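Local coordinates for protein cysteine hydrolase (Pseudomonas syringae pv. phaseolicola 1448A, PDB 3IRV) that probably acts as a hydrolase of the isochorismatase family, on a substrate that is not identified, at residues A[78-83]-A[118-123]; A[82-85]-A[90-93]. All coordinates share one frame; numbering follows the deposited sequence.

Contact 1: residues A[78-83]-A[118-123]; sequences GSDTGR and DKLFYS
Asp80 and Leu120 meet where the loop after strand 66-72 lies beside the chain leaving strand 115-119, across a β-α-β crossover of an isochorismatase-like α/β fold. Their side chains cross at about a right angle. Asp80 has CG between its backbone N and carbonyl carbon (chi1 53°), which brings the carboxylate across the end of the leucine, with OD2 3.4 Å from Leu120 CD2. The other methyl of Leu120, CD1, packs on Asp80 CB at 3.9 Å. Leu120 offers only methyls to the Asp80 side chain, and OD2 makes its salt bridge with Arg75.

No direct hydrogen bond links the two segments. A water joins them instead, donating to Asp80 O at 2.8 Å and to Leu120 O at 2.9 Å.

Further along, Arg83 CB sits at the edge of the Phe121 ring, 4.0 Å from CZ. The rest of the Arg83 chain bends away, and its NE pairs with Asp86. His162 of the second subunit also meets the Phe121 ring. Phe121 CD2 in turn lies 3.6 Å above the plane of the Tyr122 ring, over its centre.

Lys119 NZ forms a salt bridge with Asp29, and its side chain touches Cys152, a grouping consistent with the Asp-Lys-Cys triad of this family. The same NZ holds the turn after the strand. It reaches Phe121 O in the carbonyl plane, on a lone pair. A second hydrogen bond, 3.0 Å, runs from Lys119 NZ to Tyr122 O, with NZ 48° out of that carbonyl's plane.

Contact 2: residues A[82-85]-A[90-93]; sequences GRMR and NVDQ
Arg85 NE is gripped from two directions: Asp92 OD2 lies 2.9 Å from it, and Thr81 OG1 is its hydrogen-bond partner. The pair joins two short consecutive helices, 83-87 and 91-94, in the β-α-β crossover of the isochorismatase fold. The guanidinium and carboxylate planes stand 53° apart. OD2 sits off the guanidinium plane, where no N-H of Arg85 is directed, so the attraction is purely electrostatic. Arg85 is extended from CA to CD and bends at chi3 (33°), which carries NE round beside the carboxylate. Asp92 OD2 is also 3.2 Å from Arg85 CD. The other oxygen, OD1, bonds to Thr81 OG1, so Thr81 fastens both charged groups.

Beside this polar patch, the forked side chain of Val91 wedges against the first helix. One branch, CG1, lies 3.7 Å from Arg85 CA and close to CB. The other, CG2, is anti to the backbone N and turns to Met84, whose chain bends at chi2 (68°). Met84 also packs on Phe121 and Tyr122. Val91 CG2 lies 3.9 Å from Met84 CG and 3.8 Å from Met84 CE.

Overall arrangement
After strand 66-72 the chain enters the loop that holds 78-83, then forms helix 83-87 and helix 91-94 before returning through strand 115-119. Contact 2 closes the short turn between the two helices. Contact 1 closes the whole excursion, bringing 118-123 back against 78-83. Contact 2 is therefore nested inside contact 1, and the two share Gly82 and Arg83. Their centres are about 7 Å apart. Thr81 and Gly78 of contact 1 touch the Arg85-Asp92 pair of contact 2, and Phe121 touches Met84. Together they tie the excursion, mostly loop with two short helices, to the end of the sheet, beside the second subunit.

Contact 1: residues A[78-83]-A[118-123]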
loop_
_atom_site.group_PDB
_atom_site.type_symbol
_atom_site.label_atom_id
_atom_site.label_comp_id
_atom_site.label_asym_id
_atom_site.label_seq_id
_atom_site.Cartn_x
_atom_site.Cartn_y
_atom_site.Cartn_z
ATOM N N GLY A 78 -25.085 -2.205 -0.129
ATOM C CA GLY A 78 -24.296 -2.219 1.107
ATOM C C GLY A 78 -23.828 -3.593 1.581
ATOM O O GLY A 78 -23.096 -3.686 2.588
ATOM N N SER A 79 -24.214 -4.660 0.866
ATOM C CA SER A 79 -23.826 -6.035 1.272
ATOM C C SER A 79 -22.335 -6.321 1.129
ATOM O O SER A 79 -21.814 -7.262 1.754
ATOM C CB SER A 79 -24.618 -7.097 0.517
ATOM O OG SER A 79 -24.271 -7.083 -0.853
ATOM N N ASP A 80 -21.642 -5.482 0.356
ATOM C CA ASP A 80 -20.241 -5.727 -0.002
ATOM C C ASP A 80 -19.360 -4.542 0.350
ATOM O O ASP A 80 -18.242 -4.416 -0.170
ATOM C CB ASP A 80 -20.103 -6.072 -1.492
ATOM C CG ASP A 80 -20.756 -5.039 -2.403
ATOM O OD1 ASP A 80 -21.230 -3.967 -1.913
ATOM O OD2 ASP A 80 -20.770 -5.286 -3.628
ATOM N N THR A 81 -19.879 -3.664 1.225
ATOM C CA THR A 81 -19.100 -2.523 1.715
ATOM C C THR A 81 -19.197 -2.459 3.225
ATOM O O THR A 81 -20.296 -2.459 3.808
ATOM C CB THR A 81 -19.566 -1.181 1.123
ATOM O OG1 THR A 81 -20.975 -0.984 1.374
ATOM C CG2 THR A 81 -19.280 -1.129 -0.373
ATOM N N GLY A 82 -18.031 -2.488 3.861
ATOM C CA GLY A 82 -17.922 -2.368 5.321
ATOM C C GLY A 82 -17.014 -1.183 5.585
ATOM O O GLY A 82 -17.487 -0.036 5.669
ATOM N N ARG A 83 -15.707 -1.449 5.697
ATOM C CA ARG A 83 -14.736 -0.352 5.850
ATOM C C ARG A 83 -14.797 0.686 4.727
ATOM O O ARG A 83 -14.664 1.875 4.997
ATOM C CB ARG A 83 -13.311 -0.870 6.033
ATOM C CG ARG A 83 -13.163 -1.891 7.197
ATOM C CD ARG A 83 -13.387 -1.297 8.597
ATOM N NE ARG A 83 -14.808 -1.129 8.898
ATOM C CZ ARG A 83 -15.627 -2.129 9.236
ATOM N NH1 ARG A 83 -16.907 -1.861 9.469
ATOM N NH2 ARG A 83 -15.184 -3.411 9.337
ATOM N N ASP A 118 -13.428 -6.522 -12.040
ATOM C CA ASP A 118 -14.108 -5.620 -11.101
ATOM C C ASP A 118 -13.618 -5.865 -9.678
ATOM O O ASP A 118 -13.244 -6.979 -9.326
ATOM C CB ASP A 118 -15.628 -5.795 -11.181
ATOM C CG ASP A 118 -16.212 -5.345 -12.526
ATOM O OD1 ASP A 118 -15.546 -4.609 -13.277
ATOM O OD2 ASP A 118 -17.348 -5.750 -12.834
ATOM N N LYS A 119 -13.628 -4.817 -8.854
ATOM C CA LYS A 119 -13.111 -4.923 -7.491
ATOM C C LYS A 119 -13.939 -4.085 -6.542
ATOM O O LYS A 119 -14.503 -3.082 -6.958
ATOM C CB LYS A 119 -11.650 -4.474 -7.440
ATOM C CG LYS A 119 -11.422 -2.992 -7.847
ATOM C CD LYS A 119 -9.912 -2.702 -7.989
ATOM C CE LYS A 119 -9.625 -1.278 -8.458
ATOM N NZ LYS A 119 -9.838 -0.265 -7.367
ATOM N N LEU A 120 -13.995 -4.514 -5.282
ATOM C CA LEU A 120 -14.827 -3.862 -4.278
ATOM C C LEU A 120 -14.120 -2.754 -3.498
ATOM O O LEU A 120 -14.779 -1.986 -2.775
ATOM C CB LEU A 120 -15.360 -4.890 -3.263
ATOM C CG LEU A 120 -16.226 -6.030 -3.790
ATOM C CD1 LEU A 120 -16.522 -7.025 -2.621
ATOM C CD2 LEU A 120 -17.506 -5.499 -4.413
ATOM N N PHE A 121 -12.790 -2.719 -3.563
ATOM C CA PHE A 121 -12.031 -1.807 -2.713
ATOM C C PHE A 121 -10.923 -1.214 -3.582
ATOM O O PHE A 121 -11.152 -0.945 -4.769
ATOM C CB PHE A 121 -11.491 -2.597 -1.510
ATOM C CG PHE A 121 -11.587 -1.878 -0.187
ATOM C CD1 PHE A 121 -11.930 -2.588 0.970
ATOM C CD2 PHE A 121 -11.359 -0.519 -0.083
ATOM C CE1 PHE A 121 -12.011 -1.942 2.225
ATOM C CE2 PHE A 121 -11.426 0.127 1.171
ATOM C CZ PHE A 121 -11.760 -0.590 2.309
ATOM N N TYR A 122 -9.742 -0.994 -3.022
ATOM C CA TYR A 122 -8.692 -0.304 -3.789
ATOM C C TYR A 122 -7.794 -1.246 -4.598
ATOM O O TYR A 122 -7.438 -0.947 -5.756
ATOM C CB TYR A 122 -7.813 0.567 -2.885
ATOM C CG TYR A 122 -8.589 1.503 -2.005
ATOM C CD1 TYR A 122 -9.589 2.340 -2.524
ATOM C CD2 TYR A 122 -8.328 1.544 -0.636
ATOM C CE1 TYR A 122 -10.297 3.208 -1.689
ATOM C CE2 TYR A 122 -9.033 2.411 0.214
ATOM C CZ TYR A 122 -10.013 3.228 -0.317
ATOM O OH TYR A 122 -10.675 4.087 0.540
ATOM N N SER A 123 -7.385 -2.336 -3.958
ATOM C CA SER A 123 -6.442 -3.298 -4.516
ATOM C C SER A 123 -6.999 -3.952 -5.762
ATOM O O SER A 123 -8.119 -4.489 -5.730
ATOM C CB SER A 123 -6.206 -4.412 -3.513
ATOM O OG SER A 123 -5.357 -5.393 -4.065
HETATM O O HOH W 1 -15.943 -2.762 -0.290
#

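Contact 2: residues A[82-85]-A[90-93]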
loop_
_atom_site.group_PDB
_atom_site.type_symbol
_atom_site.label_atom_id
_atom_site.label_comp_id
_atom_site.label_asym_id
_atom_site.label_seq_id
_atom_site.Cartn_x
_atom_site.Cartn_y
_atom_site.Cartn_z
ATOM N N GLY A 82 -18.031 -2.488 3.861
ATOM C CA GLY A 82 -17.922 -2.368 5.321
ATOM C C GLY A 82 -17.014 -1.183 5.585
ATOM O O GLY A 82 -17.487 -0.036 5.669
ATOM N N ARG A 83 -15.707 -1.449 5.697
ATOM C CA ARG A 83 -14.736 -0.352 5.850
ATOM C C ARG A 83 -14.797 0.686 4.727
ATOM O O ARG A 83 -14.664 1.875 4.997
ATOM C CB ARG A 83 -13.311 -0.870 6.033
ATOM C CG ARG A 83 -13.163 -1.891 7.197
ATOM C CD ARG A 83 -13.387 -1.297 8.597
ATOM N NE ARG A 83 -14.808 -1.129 8.898
ATOM C CZ ARG A 83 -15.627 -2.129 9.236
ATOM N NH1 ARG A 83 -16.907 -1.861 9.469
ATOM N NH2 ARG A 83 -15.184 -3.411 9.337
ATOM N N MET A 84 -15.034 0.232 3.491
ATOM C CA MET A 84 -15.147 1.147 2.348
ATOM C C MET A 84 -16.275 2.172 2.612
ATOM O O MET A 84 -16.113 3.370 2.343
ATOM C CB MET A 84 -15.387 0.384 1.029
ATOM C CG MET A 84 -15.412 1.281 -0.198
ATOM S SD MET A 84 -13.821 2.075 -0.695
ATOM C CE MET A 84 -14.533 3.406 -1.666
ATOM N N ARG A 85 -17.384 1.706 3.187
ATOM C CA ARG A 85 -18.506 2.606 3.494
ATOM C C ARG A 85 -18.230 3.509 4.707
ATOM O O ARG A 85 -18.705 4.647 4.765
ATOM C CB ARG A 85 -19.808 1.819 3.638
ATOM C CG ARG A 85 -21.027 2.697 3.953
ATOM C CD ARG A 85 -22.321 2.099 3.412
ATOM N NE ARG A 85 -22.337 0.632 3.414
ATOM C CZ ARG A 85 -23.016 -0.111 4.281
ATOM N NH1 ARG A 85 -23.745 0.467 5.230
ATOM N NH2 ARG A 85 -22.974 -1.428 4.198
ATOM N N ASN A 90 -20.892 7.636 1.044
ATOM C CA ASN A 90 -21.800 7.601 -0.113
ATOM C C ASN A 90 -21.446 6.500 -1.128
ATOM O O ASN A 90 -22.009 6.463 -2.228
ATOM C CB ASN A 90 -21.829 8.974 -0.807
ATOM C CG ASN A 90 -20.456 9.417 -1.327
ATOM O OD1 ASN A 90 -19.418 8.868 -0.940
ATOM N ND2 ASN A 90 -20.447 10.444 -2.201
ATOM N N VAL A 91 -20.507 5.617 -0.763
ATOM C CA VAL A 91 -19.976 4.674 -1.751
ATOM C C VAL A 91 -21.073 3.874 -2.460
ATOM O O VAL A 91 -20.986 3.657 -3.662
ATOM C CB VAL A 91 -18.932 3.715 -1.146
ATOM C CG1 VAL A 91 -19.523 2.853 -0.014
ATOM C CG2 VAL A 91 -18.267 2.869 -2.242
ATOM N N ASP A 92 -22.116 3.466 -1.732
ATOM C CA ASP A 92 -23.135 2.593 -2.348
ATOM C C ASP A 92 -23.972 3.319 -3.385
ATOM O O ASP A 92 -24.667 2.671 -4.181
ATOM C CB ASP A 92 -24.044 1.910 -1.314
ATOM C CG ASP A 92 -23.265 1.015 -0.355
ATOM O OD1 ASP A 92 -22.233 0.425 -0.761
ATOM O OD2 ASP A 92 -23.663 0.921 0.814
ATOM N N GLN A 93 -23.933 4.647 -3.345
ATOM C CA GLN A 93 -24.721 5.481 -4.249
ATOM C C GLN A 93 -23.909 6.077 -5.382
ATOM O O GLN A 93 -24.464 6.779 -6.231
ATOM C CB GLN A 93 -25.368 6.633 -3.469
ATOM C CG GLN A 93 -26.609 6.214 -2.661
ATOM C CD GLN A 93 -26.266 5.468 -1.391
ATOM O OE1 GLN A 93 -25.441 5.926 -0.590
ATOM N NE2 GLN A 93 -26.893 4.308 -1.200
#